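Local coordinates for protein superoxide dismutase [Mn] (Saccharomyces cerevisiae, PDB 3BFR) that catalyses the disproportionation of toxic superoxide radicals to hydrogen peroxide and dioxygen, using one bound manganese ion in each subunit, at residues A[86-91]-A[141-146]; A[173-178]-A[196-201]. One frame throughout, in Å; residues are numbered along the deposited sequence.

Contact 1: residues A[86-91]-A[141-146]. With MN3 (manganese (III) ion), chain B.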
loop_
_atom_site.group_PDB
_atom_site.type_symbol
_atom_site.label_atom_id
_atom_site.label_comp_id
_atom_site.label_asym_id
_atom_site.label_seq_id
_atom_site.Cartn_x
_atom_site.Cartn_y
_atom_site.Cartn_z
ATOM N N PHE A 86 6.496 -16.106 9.825
ATOM C CA PHE A 86 7.151 -17.407 9.985
ATOM C C PHE A 86 8.460 -17.490 9.192
ATOM O O PHE A 86 9.507 -17.833 9.743
ATOM C CB PHE A 86 6.202 -18.556 9.588
ATOM C CG PHE A 86 6.890 -19.895 9.461
ATOM C CD1 PHE A 86 7.446 -20.524 10.580
ATOM C CD2 PHE A 86 6.991 -20.526 8.221
ATOM C CE1 PHE A 86 8.090 -21.757 10.462
ATOM C CE2 PHE A 86 7.636 -21.762 8.098
ATOM C CZ PHE A 86 8.182 -22.375 9.221
ATOM N N THR A 87 8.391 -17.180 7.900
ATOM C CA THR A 87 9.562 -17.294 7.020
ATOM C C THR A 87 10.669 -16.300 7.386
ATOM O O THR A 87 11.827 -16.685 7.505
ATOM C CB THR A 87 9.192 -17.226 5.506
ATOM O OG1 THR A 87 10.386 -17.216 4.710
ATOM C CG2 THR A 87 8.413 -15.988 5.176
ATOM N N ASN A 88 10.299 -15.034 7.591
ATOM C CA ASN A 88 11.277 -13.988 7.885
ATOM C C ASN A 88 12.102 -14.272 9.125
ATOM O O ASN A 88 13.309 -14.051 9.120
ATOM C CB ASN A 88 10.618 -12.604 8.000
ATOM C CG ASN A 88 10.197 -12.034 6.660
ATOM O OD1 ASN A 88 10.678 -12.457 5.608
ATOM N ND2 ASN A 88 9.288 -11.063 6.694
ATOM N N HIS A 89 11.457 -14.759 10.187
ATOM C CA HIS A 89 12.179 -15.037 11.431
ATOM C C HIS A 89 13.055 -16.288 11.326
ATOM O O HIS A 89 14.122 -16.349 11.934
ATOM C CB HIS A 89 11.231 -15.108 12.630
ATOM C CG HIS A 89 10.657 -13.778 13.009
ATOM N ND1 HIS A 89 9.539 -13.255 12.400
ATOM C CD2 HIS A 89 11.069 -12.851 13.906
ATOM C CE1 HIS A 89 9.279 -12.063 12.910
ATOM N NE2 HIS A 89 10.190 -11.796 13.827
ATOM N N CYS A 90 12.601 -17.271 10.552
ATOM C CA CYS A 90 13.425 -18.438 10.244
ATOM C C CYS A 90 14.718 -18.007 9.564
ATOM O O CYS A 90 15.798 -18.411 9.986
ATOM C CB CYS A 90 12.671 -19.427 9.359
ATOM S SG CYS A 90 11.462 -20.449 10.228
ATOM N N LEU A 91 14.594 -17.179 8.524
ATOM C CA LEU A 91 15.754 -16.587 7.847
ATOM C C LEU A 91 16.632 -15.814 8.828
ATOM O O LEU A 91 17.860 -15.947 8.811
ATOM C CB LEU A 91 15.308 -15.658 6.706
ATOM C CG LEU A 91 14.642 -16.236 5.449
ATOM C CD1 LEU A 91 14.002 -15.125 4.621
ATOM C CD2 LEU A 91 15.638 -17.040 4.595
ATOM N N TRP A 141 11.505 -4.825 7.488
ATOM C CA TRP A 141 12.739 -5.577 7.322
ATOM C C TRP A 141 13.623 -4.911 6.278
ATOM O O TRP A 141 13.129 -4.173 5.424
ATOM C CB TRP A 141 12.416 -7.004 6.841
ATOM C CG TRP A 141 11.680 -7.833 7.842
ATOM C CD1 TRP A 141 10.343 -7.796 8.116
ATOM C CD2 TRP A 141 12.241 -8.836 8.701
ATOM N NE1 TRP A 141 10.037 -8.706 9.103
ATOM C CE2 TRP A 141 11.183 -9.356 9.481
ATOM C CE3 TRP A 141 13.532 -9.349 8.883
ATOM C CZ2 TRP A 141 11.379 -10.357 10.439
ATOM C CZ3 TRP A 141 13.728 -10.342 9.837
ATOM C CH2 TRP A 141 12.653 -10.841 10.597
ATOM N N ALA A 142 14.928 -5.160 6.356
ATOM C CA ALA A 142 15.795 -4.999 5.186
ATOM C C ALA A 142 16.388 -6.354 4.820
ATOM O O ALA A 142 16.721 -7.153 5.704
ATOM C CB ALA A 142 16.897 -3.967 5.425
ATOM N N PHE A 143 16.500 -6.607 3.520
ATOM C CA PHE A 143 17.092 -7.838 3.001
ATOM C C PHE A 143 18.220 -7.517 2.027
ATOM O O PHE A 143 18.027 -6.754 1.075
ATOM C CB PHE A 143 16.059 -8.683 2.250
ATOM C CG PHE A 143 14.896 -9.141 3.082
ATOM C CD1 PHE A 143 14.944 -10.359 3.762
ATOM C CD2 PHE A 143 13.732 -8.377 3.154
ATOM C CE1 PHE A 143 13.854 -10.802 4.520
ATOM C CE2 PHE A 143 12.643 -8.807 3.908
ATOM C CZ PHE A 143 12.703 -10.024 4.594
ATOM N N ILE A 144 19.394 -8.095 2.266
ATOM C CA ILE A 144 20.420 -8.163 1.232
ATOM C C ILE A 144 20.024 -9.350 0.360
ATOM O O ILE A 144 19.831 -10.461 0.864
ATOM C CB ILE A 144 21.851 -8.311 1.810
ATOM C CG1 ILE A 144 22.123 -7.198 2.835
ATOM C CG2 ILE A 144 22.896 -8.311 0.669
ATOM C CD1 ILE A 144 23.451 -7.310 3.585
ATOM N N VAL A 145 19.862 -9.101 -0.939
ATOM C CA VAL A 145 19.308 -10.106 -1.843
ATOM C C VAL A 145 20.237 -10.411 -3.016
ATOM O O VAL A 145 21.100 -9.604 -3.356
ATOM C CB VAL A 145 17.895 -9.704 -2.399
ATOM C CG1 VAL A 145 16.853 -9.603 -1.274
ATOM C CG2 VAL A 145 17.956 -8.404 -3.208
ATOM N N LYS A 146 20.056 -11.587 -3.610
ATOM C CA LYS A 146 20.624 -11.888 -4.916
ATOM C C LYS A 146 19.463 -11.887 -5.908
ATOM O O LYS A 146 18.497 -12.627 -5.730
ATOM C CB LYS A 146 21.319 -13.253 -4.909
ATOM C CG LYS A 146 21.937 -13.649 -6.246
ATOM C CD LYS A 146 22.505 -15.073 -6.205
ATOM C CE LYS A 146 23.357 -15.361 -7.437
ATOM N NZ LYS A 146 23.985 -16.731 -7.387
HETATM MN MN MN3 B . 10.554 -9.835 14.620
HETATM O O HOH W 1 9.446 -8.852 13.050
#
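The imidazole of His89 and the indole of Trp141 form a T-shaped pair that joins helix 66-94, in the alpha-hairpin part of the iron/manganese superoxide dismutase fold, to the central strand, 140-147, of its antiparallel sheet. CZ2 on the tryptophan's edge stands over one face of the imidazole, 3.7 Å from CE1, and the ring planes lie at 85°. Histidine suits the place because its two nitrogens do different work: NE2 binds manganese at 2.1 Å, while ND1 is hydrogen-bonded to Gly85 O one turn back along the helix, which helps fix the ring's rotation.

Asn88 covers a face of Trp141. Its CB makes a CH-pi contact 3.7 Å from the centroid of the six-membered ring. With CG opposite the carbonyl carbon (chi1 -74°), the amide continues across the indole toward Phe143 and brings OD1 within 3.3 Å of CZ, at the edge of that ring and near its plane. The amide and phenyl planes are 51° apart. Further along the helix the contact turns purely apolar: Leu91, whose branched hydrocarbon end suits a phenyl neighbour, brings CD1 obliquely to within 4.3 Å of Phe143 CE1.

No hydrogen bond crosses between the segments, and the buried polar groups are satisfied from the next shell. Asn88 OD1 pairs with Thr164 OG1, its ND2 with Asp163 O, and Trp141 NE1 with Gln162 OE1. Having an acceptor of its own elsewhere probably lets each of two donors, Asn88 ND2 and Trp141 NE1, tolerate the other at 3.5 Å.

Contact 2: residues A[173-178]-A[196-201]. With MN3 (manganese (III) ion), chain B.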
loop_
_atom_site.group_PDB
_atom_site.type_symbol
_atom_site.label_atom_id
_atom_site.label_comp_id
_atom_site.label_asym_id
_atom_site.label_seq_id
_atom_site.Cartn_x
_atom_site.Cartn_y
_atom_site.Cartn_z
ATOM N N VAL A 173 20.751 -12.015 3.578
ATOM C CA VAL A 173 20.743 -11.566 4.971
ATOM C C VAL A 173 19.437 -10.822 5.258
ATOM O O VAL A 173 19.121 -9.831 4.588
ATOM C CB VAL A 173 21.926 -10.625 5.315
ATOM C CG1 VAL A 173 21.846 -10.186 6.781
ATOM C CG2 VAL A 173 23.278 -11.285 5.034
ATOM N N ALA A 174 18.692 -11.320 6.243
ATOM C CA ALA A 174 17.489 -10.662 6.749
ATOM C C ALA A 174 17.797 -9.948 8.062
ATOM O O ALA A 174 18.416 -10.534 8.963
ATOM C CB ALA A 174 16.362 -11.687 6.946
ATOM N N ILE A 175 17.390 -8.682 8.156
ATOM C CA ILE A 175 17.546 -7.900 9.385
ATOM C C ILE A 175 16.196 -7.345 9.818
ATOM O O ILE A 175 15.553 -6.595 9.075
ATOM C CB ILE A 175 18.554 -6.717 9.248
ATOM C CG1 ILE A 175 19.908 -7.176 8.665
ATOM C CG2 ILE A 175 18.722 -5.999 10.595
ATOM C CD1 ILE A 175 20.769 -8.029 9.604
ATOM N N ASP A 176 15.788 -7.725 11.028
ATOM C CA ASP A 176 14.502 -7.328 11.596
ATOM C C ASP A 176 14.566 -5.889 12.091
ATOM O O ASP A 176 15.425 -5.555 12.902
ATOM C CB ASP A 176 14.143 -8.276 12.748
ATOM C CG ASP A 176 12.676 -8.228 13.120
ATOM O OD1 ASP A 176 12.269 -9.047 13.979
ATOM O OD2 ASP A 176 11.923 -7.391 12.571
ATOM N N ALA A 177 13.659 -5.048 11.587
ATOM C CA ALA A 177 13.555 -3.641 12.005
ATOM C C ALA A 177 12.298 -3.337 12.839
ATOM O O ALA A 177 12.046 -2.181 13.184
ATOM C CB ALA A 177 13.626 -2.709 10.779
ATOM N N TRP A 178 11.508 -4.366 13.147
ATOM C CA TRP A 178 10.399 -4.221 14.092
ATOM C C TRP A 178 10.969 -3.758 15.424
ATOM O O TRP A 178 12.046 -4.202 15.836
ATOM C CB TRP A 178 9.654 -5.543 14.288
ATOM C CG TRP A 178 8.681 -5.895 13.188
ATOM C CD1 TRP A 178 8.973 -6.114 11.872
ATOM C CD2 TRP A 178 7.266 -6.099 13.326
ATOM N NE1 TRP A 178 7.826 -6.431 11.178
ATOM C CE2 TRP A 178 6.766 -6.431 12.048
ATOM C CE3 TRP A 178 6.371 -6.030 14.408
ATOM C CZ2 TRP A 178 5.404 -6.685 11.817
ATOM C CZ3 TRP A 178 5.021 -6.281 14.178
ATOM C CH2 TRP A 178 4.553 -6.608 12.895
ATOM N N ALA A 196 25.095 -2.431 15.698
ATOM C CA ALA A 196 25.596 -3.522 16.545
ATOM C C ALA A 196 25.393 -4.926 15.981
ATOM O O ALA A 196 26.228 -5.809 16.199
ATOM C CB ALA A 196 24.991 -3.433 17.948
ATOM N N ILE A 197 24.289 -5.134 15.262
ATOM C CA ILE A 197 23.894 -6.475 14.825
ATOM C C ILE A 197 24.901 -7.162 13.880
ATOM O O ILE A 197 24.973 -8.397 13.840
ATOM C CB ILE A 197 22.436 -6.506 14.238
ATOM C CG1 ILE A 197 21.917 -7.948 14.160
ATOM C CG2 ILE A 197 22.355 -5.771 12.894
ATOM C CD1 ILE A 197 20.426 -8.087 13.860
ATOM N N TRP A 198 25.684 -6.368 13.148
ATOM C CA TRP A 198 26.635 -6.923 12.176
ATOM C C TRP A 198 27.758 -7.739 12.827
ATOM O O TRP A 198 28.383 -8.580 12.177
ATOM C CB TRP A 198 27.166 -5.826 11.243
ATOM C CG TRP A 198 26.035 -5.183 10.503
ATOM C CD1 TRP A 198 25.436 -3.995 10.800
ATOM C CD2 TRP A 198 25.322 -5.727 9.384
ATOM N NE1 TRP A 198 24.407 -3.749 9.921
ATOM C CE2 TRP A 198 24.314 -4.797 9.041
ATOM C CE3 TRP A 198 25.447 -6.903 8.625
ATOM C CZ2 TRP A 198 23.431 -5.004 7.974
ATOM C CZ3 TRP A 198 24.566 -7.113 7.564
ATOM C CH2 TRP A 198 23.568 -6.165 7.251
ATOM N N ASN A 199 27.976 -7.507 14.120
ATOM C CA ASN A 199 28.927 -8.285 14.913
ATOM C C ASN A 199 28.512 -9.746 15.090
ATOM O O ASN A 199 29.349 -10.602 15.400
ATOM C CB ASN A 199 29.142 -7.622 16.274
ATOM C CG ASN A 199 29.762 -6.247 16.157
ATOM O OD1 ASN A 199 29.089 -5.231 16.343
ATOM N ND2 ASN A 199 31.047 -6.203 15.828
ATOM N N VAL A 200 27.226 -10.032 14.874
ATOM C CA VAL A 200 26.710 -11.400 14.979
ATOM C C VAL A 200 25.966 -11.894 13.738
ATOM O O VAL A 200 25.196 -12.853 13.808
ATOM C CB VAL A 200 25.827 -11.610 16.252
ATOM C CG1 VAL A 200 26.693 -11.626 17.504
ATOM C CG2 VAL A 200 24.708 -10.559 16.342
ATOM N N VAL A 201 26.194 -11.239 12.603
ATOM C CA VAL A 201 25.613 -11.696 11.342
ATOM C C VAL A 201 26.391 -12.913 10.841
ATOM O O VAL A 201 27.623 -12.915 10.850
ATOM C CB VAL A 201 25.549 -10.549 10.289
ATOM C CG1 VAL A 201 25.326 -11.091 8.870
ATOM C CG2 VAL A 201 24.445 -9.569 10.663
HETATM MN MN MN3 B . 10.554 -9.835 14.620
HETATM O O HOH W 1 9.446 -8.852 13.050
#
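Ile175 projects from strand 169-176 into a hollow formed by Ile197, Trp198 and Val201, which belong to the turn between helices 190-196 and 203-212. Its CD1 lies over the indole face of Trp198, offset toward the rim, and CG1 approaches CH2 of that ring at 4.1 Å. The same CD1 also meets Val201 CG2, at 4.1 Å. The beta-branch gives isoleucine a second bump: CG1 lies trans to the carbonyl carbon (chi1 -51°) and carries CD1 to the indole, while CG2, trans to the backbone N, touches Ile197 CD1 at 4.2 Å. Cutting this side chain back to an alanine is likely to open a gap against the indole face and to take from Ile197 CD1 and Val201 CG2 the methyls they pack on.

Two residues earlier, Val173 repeats the pattern with a shorter, blunter side chain. Its CG1 reaches tip to tip with Val201 CG1 at 4.2 Å and approaches Trp198 CZ3 obliquely, at 4.2 Å. A large flat ring suits the turn because it can serve both bumps at once, while its polar NE1 is hydrogen-bonded to Asn130 OD1 on helix 122-134.

Between these aliphatic contacts and the metal the strand ends at Asp176, whose carboxylate serves the manganese and takes no part in the packing on 196-201. OD1 binds manganese at 2.0 Å. OD2 accepts a hydrogen bond from water 1 and another from Trp178 N (3.1 Å), the latter coming from above the carboxylate plane. This second bond makes an Asx turn, here placed where the last strand of the sheet delivers the aspartate ligand of an iron/manganese superoxide dismutase site.

In the fold
Contacts 1 and 2, with centres 10 Å apart, share a sheet and a metal site. Strands 140-147 and 169-176 run antiparallel as neighbours, joined by probable hydrogen bonds from Ile144 N to Val173 O (2.9 Å) and from Ile175 N to Ala142 O (3.0 Å). Trp141 CE3 also packs against Ile175 O at 3.4 Å. Each contact supplies one manganese ligand: His89 NE2 and Asp176 OD1 approach to 3.4 Å around the ion, and His34, His180 and water 1, which is 2.2 Å from the metal, complete the five ligands. The site thus lies where the hairpin helix of contact 1 meets the strand that contact 2 packs against the turn at 196-201.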